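PDB 3S99: purine-binding protein BAB2_0673 from Brucella melitensis biovar Abortus, which binds adenine and probably other purines such as guanine, and may serve their uptake as part of an ABC-type transport system. Local coordinates for residues F181-I186 with A348-K353; Y128-Y133 with D253-Y258. One frame throughout, in Å; residues are numbered along the deposited sequence.

Contact 1 (F181-I186 with A348-K353); sequences FRVKVI and AGVDDK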
loop_
_atom_site.group_PDB
_atom_site.type_symbol
_atom_site.label_atom_id
_atom_site.label_comp_id
_atom_site.label_asym_id
_atom_site.label_seq_id
_atom_site.Cartn_x
_atom_site.Cartn_y
_atom_site.Cartn_z
ATOM N N PHE A 181 -15.511 1.420 -17.654
ATOM C CA PHE A 181 -14.075 1.414 -17.444
ATOM C C PHE A 181 -13.549 -0.033 -17.326
ATOM O O PHE A 181 -14.184 -0.901 -16.679
ATOM C CB PHE A 181 -13.682 2.227 -16.184
ATOM C CG PHE A 181 -12.244 2.664 -16.177
ATOM C CD1 PHE A 181 -11.265 1.925 -15.501
ATOM C CD2 PHE A 181 -11.863 3.790 -16.871
ATOM C CE1 PHE A 181 -9.954 2.309 -15.506
ATOM C CE2 PHE A 181 -10.511 4.194 -16.884
ATOM C CZ PHE A 181 -9.558 3.452 -16.201
ATOM N N ARG A 182 -12.386 -0.277 -17.933
ATOM C CA ARG A 182 -11.744 -1.581 -17.869
ATOM C C ARG A 182 -10.328 -1.455 -17.352
ATOM O O ARG A 182 -9.687 -0.428 -17.528
ATOM C CB ARG A 182 -11.681 -2.254 -19.248
ATOM C CG ARG A 182 -12.966 -2.242 -20.047
ATOM C CD ARG A 182 -14.032 -3.129 -19.463
ATOM N NE ARG A 182 -15.299 -2.845 -20.147
ATOM C CZ ARG A 182 -16.490 -3.309 -19.784
ATOM N NH1 ARG A 182 -16.619 -4.140 -18.746
ATOM N NH2 ARG A 182 -17.562 -2.941 -20.478
ATOM N N VAL A 183 -9.860 -2.516 -16.693
ATOM C CA VAL A 183 -8.427 -2.706 -16.399
ATOM C C VAL A 183 -7.895 -3.981 -17.044
ATOM O O VAL A 183 -8.622 -4.965 -17.192
ATOM C CB VAL A 183 -8.135 -2.773 -14.884
ATOM C CG1 VAL A 183 -8.385 -1.401 -14.247
ATOM C CG2 VAL A 183 -8.972 -3.860 -14.235
ATOM N N LYS A 184 -6.621 -3.933 -17.442
ATOM C CA LYS A 184 -5.872 -5.114 -17.865
ATOM C C LYS A 184 -4.827 -5.391 -16.791
ATOM O O LYS A 184 -3.993 -4.537 -16.490
ATOM C CB LYS A 184 -5.196 -4.879 -19.214
ATOM C CG LYS A 184 -6.164 -4.672 -20.400
ATOM C CD LYS A 184 -5.503 -5.054 -21.742
ATOM C CE LYS A 184 -6.467 -5.004 -22.917
ATOM N NZ LYS A 184 -6.584 -3.629 -23.473
ATOM N N VAL A 185 -4.875 -6.577 -16.194
ATOM C CA VAL A 185 -3.991 -6.903 -15.089
ATOM C C VAL A 185 -2.887 -7.831 -15.520
ATOM O O VAL A 185 -3.153 -8.849 -16.163
ATOM C CB VAL A 185 -4.751 -7.583 -13.945
ATOM C CG1 VAL A 185 -3.813 -7.881 -12.779
ATOM C CG2 VAL A 185 -5.917 -6.717 -13.506
ATOM N N ILE A 186 -1.655 -7.489 -15.158
ATOM C CA ILE A 186 -0.531 -8.419 -15.297
ATOM C C ILE A 186 0.055 -8.658 -13.915
ATOM O O ILE A 186 0.295 -7.692 -13.196
ATOM C CB ILE A 186 0.571 -7.875 -16.229
ATOM C CG1 ILE A 186 0.059 -7.830 -17.670
ATOM C CG2 ILE A 186 1.836 -8.783 -16.154
ATOM C CD1 ILE A 186 1.132 -7.451 -18.726
ATOM N N ALA A 348 -17.835 -6.687 -10.231
ATOM C CA ALA A 348 -18.256 -6.671 -11.642
ATOM C C ALA A 348 -17.446 -5.642 -12.415
ATOM O O ALA A 348 -17.221 -4.508 -11.935
ATOM C CB ALA A 348 -19.762 -6.355 -11.776
ATOM N N GLY A 349 -17.009 -6.052 -13.602
ATOM C CA GLY A 349 -16.267 -5.195 -14.526
ATOM C C GLY A 349 -14.797 -5.554 -14.672
ATOM O O GLY A 349 -14.146 -5.144 -15.653
ATOM N N VAL A 350 -14.261 -6.291 -13.703
ATOM C CA VAL A 350 -12.881 -6.728 -13.766
ATOM C C VAL A 350 -12.838 -7.975 -14.663
ATOM O O VAL A 350 -13.722 -8.849 -14.597
ATOM C CB VAL A 350 -12.288 -7.019 -12.355
ATOM C CG1 VAL A 350 -10.815 -7.474 -12.466
ATOM C CG2 VAL A 350 -12.415 -5.772 -11.419
ATOM N N ASP A 351 -11.810 -8.071 -15.489
ATOM C CA ASP A 351 -11.720 -9.172 -16.453
ATOM C C ASP A 351 -10.747 -10.287 -16.025
ATOM O O ASP A 351 -10.806 -11.397 -16.531
ATOM C CB ASP A 351 -11.395 -8.585 -17.835
ATOM C CG ASP A 351 -12.505 -7.643 -18.325
ATOM O OD1 ASP A 351 -13.699 -8.042 -18.244
ATOM O OD2 ASP A 351 -12.201 -6.505 -18.761
ATOM N N ASP A 352 -9.897 -9.998 -15.049
ATOM C CA ASP A 352 -8.876 -10.938 -14.591
ATOM C C ASP A 352 -9.451 -12.195 -13.880
ATOM O O ASP A 352 -10.543 -12.167 -13.306
ATOM C CB ASP A 352 -7.909 -10.182 -13.685
ATOM C CG ASP A 352 -6.650 -10.975 -13.359
ATOM O OD1 ASP A 352 -6.119 -11.665 -14.251
ATOM O OD2 ASP A 352 -6.178 -10.880 -12.223
ATOM N N LYS A 353 -8.734 -13.312 -13.973
ATOM C CA LYS A 353 -9.100 -14.521 -13.224
ATOM C C LYS A 353 -8.207 -14.529 -12.013
ATOM O O LYS A 353 -6.983 -14.476 -12.157
ATOM C CB LYS A 353 -8.874 -15.813 -14.034
HETATM O O HOH W 1 -11.592 -4.975 -16.709
#
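With chi1 near 180° in both V185 (-178°) and D352 (-169°), the two side chains meet at about a right angle. V185 CG1 meets D352 OD2 at 3.9 Å, and V185 CG2 lies 4.0 Å from D352 CB. The polar end of D352 is held elsewhere: OD2 accepts hydrogen bonds from Y346 OH and W187 NE1. V183 CG2 adds a loose apolar contact with V350 CG1 at 4.4 Å. In R182 the bend at chi2 carries CD to 3.9 Å from D351 OD2. The opposite charges do not touch: NH1 of R182 is 4.9 Å from OD1 of D351. A water bridges the middle. It accepts from V183 N at 3.0 Å and is hydrogen-bonded to G349 O at 2.8 Å and D351 OD2 at 2.6 Å. The 182-187 strand is outermost in its sheet, and the C-terminal loop runs along it in nearly the same direction, 11° apart. No direct hydrogen bond joins them. The chemistry implies that the loop covers this sheet edge through water and van der Waals contact, without adding a strand.

Contact 2 (Y128-Y133 with D253-Y258); sequences YNARFY and DEWGPY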
loop_
_atom_site.group_PDB
_atom_site.type_symbol
_atom_site.label_atom_id
_atom_site.label_comp_id
_atom_site.label_asym_id
_atom_site.label_seq_id
_atom_site.Cartn_x
_atom_site.Cartn_y
_atom_site.Cartn_z
ATOM N N TYR A 128 -0.008 -3.326 12.237
ATOM C CA TYR A 128 -0.388 -2.040 11.748
ATOM C C TYR A 128 -0.664 -2.095 10.264
ATOM O O TYR A 128 0.219 -2.384 9.448
ATOM C CB TYR A 128 0.640 -0.988 12.181
ATOM C CG TYR A 128 2.052 -1.109 11.566
ATOM C CD1 TYR A 128 2.991 -1.983 12.089
ATOM C CD2 TYR A 128 2.424 -0.334 10.470
ATOM C CE1 TYR A 128 4.265 -2.080 11.536
ATOM C CE2 TYR A 128 3.674 -0.431 9.913
ATOM C CZ TYR A 128 4.607 -1.298 10.464
ATOM O OH TYR A 128 5.870 -1.385 9.928
ATOM N N ASN A 129 -1.929 -1.835 9.925
ATOM C CA ASN A 129 -2.423 -1.907 8.562
ATOM C C ASN A 129 -2.978 -0.547 8.103
ATOM O O ASN A 129 -3.448 0.238 8.923
ATOM C CB ASN A 129 -3.497 -3.027 8.497
ATOM C CG ASN A 129 -3.781 -3.485 7.076
ATOM O OD1 ASN A 129 -3.079 -3.077 6.157
ATOM N ND2 ASN A 129 -4.800 -4.361 6.895
ATOM N N ALA A 130 -2.878 -0.255 6.803
ATOM C CA ALA A 130 -3.370 0.998 6.230
ATOM C C ALA A 130 -4.442 0.681 5.227
ATOM O O ALA A 130 -4.299 -0.272 4.464
ATOM C CB ALA A 130 -2.250 1.781 5.536
ATOM N N ARG A 131 -5.500 1.491 5.197
ATOM C CA ARG A 131 -6.544 1.335 4.191
ATOM C C ARG A 131 -6.094 1.930 2.846
ATOM O O ARG A 131 -6.663 2.938 2.387
ATOM C CB ARG A 131 -7.827 2.032 4.640
ATOM C CG ARG A 131 -8.396 1.494 5.934
ATOM C CD ARG A 131 -9.785 2.064 6.231
ATOM N NE ARG A 131 -10.248 1.610 7.536
ATOM C CZ ARG A 131 -10.912 0.483 7.779
ATOM N NH1 ARG A 131 -11.269 -0.326 6.800
ATOM N NH2 ARG A 131 -11.237 0.156 9.035
ATOM N N PHE A 132 -5.083 1.312 2.225
ATOM C CA PHE A 132 -4.580 1.815 0.958
ATOM C C PHE A 132 -5.679 1.963 -0.112
ATOM O O PHE A 132 -5.613 2.824 -0.969
ATOM C CB PHE A 132 -3.518 0.891 0.375
ATOM C CG PHE A 132 -2.447 0.463 1.350
ATOM C CD1 PHE A 132 -1.459 1.340 1.748
ATOM C CD2 PHE A 132 -2.423 -0.824 1.848
ATOM C CE1 PHE A 132 -0.478 0.936 2.613
ATOM C CE2 PHE A 132 -1.413 -1.238 2.714
ATOM C CZ PHE A 132 -0.449 -0.338 3.098
ATOM N N TYR A 133 -6.672 1.100 -0.063
ATOM C CA TYR A 133 -7.773 1.086 -1.034
ATOM C C TYR A 133 -8.574 2.402 -1.031
ATOM O O TYR A 133 -9.307 2.681 -1.988
ATOM C CB TYR A 133 -8.693 -0.124 -0.782
ATOM C CG TYR A 133 -9.517 0.006 0.488
ATOM C CD1 TYR A 133 -9.156 -0.643 1.650
ATOM C CD2 TYR A 133 -10.645 0.824 0.523
ATOM C CE1 TYR A 133 -9.913 -0.493 2.824
ATOM C CE2 TYR A 133 -11.388 0.982 1.685
ATOM C CZ TYR A 133 -11.014 0.308 2.821
ATOM O OH TYR A 133 -11.757 0.507 3.947
ATOM N N ASP A 253 2.058 6.567 1.810
ATOM C CA ASP A 253 1.957 5.854 3.083
ATOM C C ASP A 253 2.691 6.699 4.107
ATOM O O ASP A 253 3.901 6.899 3.953
ATOM C CB ASP A 253 2.653 4.506 2.975
ATOM C CG ASP A 253 2.014 3.602 1.947
ATOM O OD1 ASP A 253 0.834 3.815 1.621
ATOM O OD2 ASP A 253 2.678 2.654 1.500
ATOM N N GLU A 254 2.000 7.170 5.146
ATOM C CA GLU A 254 2.678 8.030 6.137
ATOM C C GLU A 254 3.007 7.262 7.440
ATOM O O GLU A 254 2.293 7.330 8.421
ATOM C CB GLU A 254 1.863 9.290 6.415
ATOM C CG GLU A 254 1.784 10.270 5.227
ATOM C CD GLU A 254 3.125 10.959 4.904
ATOM O OE1 GLU A 254 4.004 11.137 5.786
ATOM O OE2 GLU A 254 3.303 11.307 3.722
ATOM N N TRP A 255 4.124 6.557 7.448
ATOM C CA TRP A 255 4.431 5.713 8.592
ATOM C C TRP A 255 5.088 6.469 9.740
ATOM O O TRP A 255 5.100 6.002 10.870
ATOM C CB TRP A 255 5.321 4.562 8.177
ATOM C CG TRP A 255 4.885 3.763 6.968
ATOM C CD1 TRP A 255 5.522 3.708 5.766
ATOM C CD2 TRP A 255 3.751 2.884 6.858
ATOM N NE1 TRP A 255 4.879 2.830 4.928
ATOM C CE2 TRP A 255 3.773 2.338 5.571
ATOM C CE3 TRP A 255 2.689 2.544 7.715
ATOM C CZ2 TRP A 255 2.815 1.432 5.136
ATOM C CZ3 TRP A 255 1.756 1.665 7.283
ATOM C CH2 TRP A 255 1.804 1.119 6.008
ATOM N N GLY A 256 5.656 7.633 9.458
ATOM C CA GLY A 256 6.541 8.304 10.424
ATOM C C GLY A 256 5.927 8.623 11.774
ATOM O O GLY A 256 6.501 8.287 12.801
ATOM N N PRO A 257 4.763 9.282 11.779
ATOM C CA PRO A 257 4.130 9.570 13.066
ATOM C C PRO A 257 3.824 8.315 13.868
ATOM O O PRO A 257 3.996 8.308 15.077
ATOM C CB PRO A 257 2.854 10.329 12.664
ATOM C CG PRO A 257 3.279 11.057 11.332
ATOM C CD PRO A 257 4.119 9.992 10.649
ATOM N N TYR A 258 3.432 7.239 13.194
ATOM C CA TYR A 258 3.149 5.977 13.862
ATOM C C TYR A 258 4.425 5.397 14.479
ATOM O O TYR A 258 4.453 5.001 15.656
ATOM C CB TYR A 258 2.506 4.970 12.873
ATOM C CG TYR A 258 2.180 3.647 13.549
ATOM C CD1 TYR A 258 1.106 3.556 14.430
ATOM C CD2 TYR A 258 2.956 2.522 13.351
ATOM C CE1 TYR A 258 0.807 2.388 15.100
ATOM C CE2 TYR A 258 2.658 1.312 14.025
ATOM C CZ TYR A 258 1.589 1.266 14.908
ATOM O OH TYR A 258 1.240 0.126 15.579
#
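Y128 and Y258 have CA atoms 9.0 Å apart and no hydrogen bond joins the two segments, so side chains span the gap. Y128, W255 and Y258 form an aromatic cluster. The CG of Y128 sits between the backbone N and the carbonyl carbon (chi1 67°), and the ring reaches both W255 and Y258. Its edge points at the face of W255 in an offset edge-to-face pair, with planes at 81° and the centroid of the W255 six-membered ring 5.6 Å away. Y258 comes over one face of Y128, where Y258 CE2 is 3.5 Å from Y128 CG. These two rings meet obliquely. Their hydroxyls bond elsewhere, Y128 OH to Y259 OH and Y258 OH to E114. The far end of the indole, CH2 of W255, meets A130 CB at 4.1 Å and F132 CZ at 4.0 Å. D253 OD1 lies in the plane of the F132 ring, 3.3 Å from F132 CE1, with carboxylate and ring planes 54° apart. OD1 thus approaches the C-H edge of the ring, where a negative charge would probably be favoured. Each segment leads from a strand to the next helix, 128-133 from strand 125-130 of the parallel sheet and 253-258 from strand 247-253 of the mixed sheet. This fits the interdomain crossovers of a type I periplasmic-binding fold. The bound adenine is about 5 Å from the F132 side chain, and D253 touches W42, an adenine-binding residue. H46 of helix 42-57 stacks on W255. F132 touches E162 of helix 161-175, while strand 275-278 lies beside strand 125-130 and places I276 against Y128 and W278 against Y258.

How the contacts relate
Contact 2 is wholly buried near the middle of the chain, beside the adenine. Contact 1 is partly buried at the outside of the protein, away from the annotated sites. The centres of the two contacts are about 27 Å apart. They share no segment and do not touch. Helix 161-175 links them indirectly: F181 and V183 of contact 1 pack on it, and so does F132 of contact 2. Both also involve the same mixed sheet, contact 1 at its outermost strand 182-187 and contact 2 at the end of strand 247-253. The chemistry follows the place. Contact 2 is mainly aromatic packing, with one carboxylate at a ring edge, while contact 1 combines small apolar touches, separated charges and a bridging water.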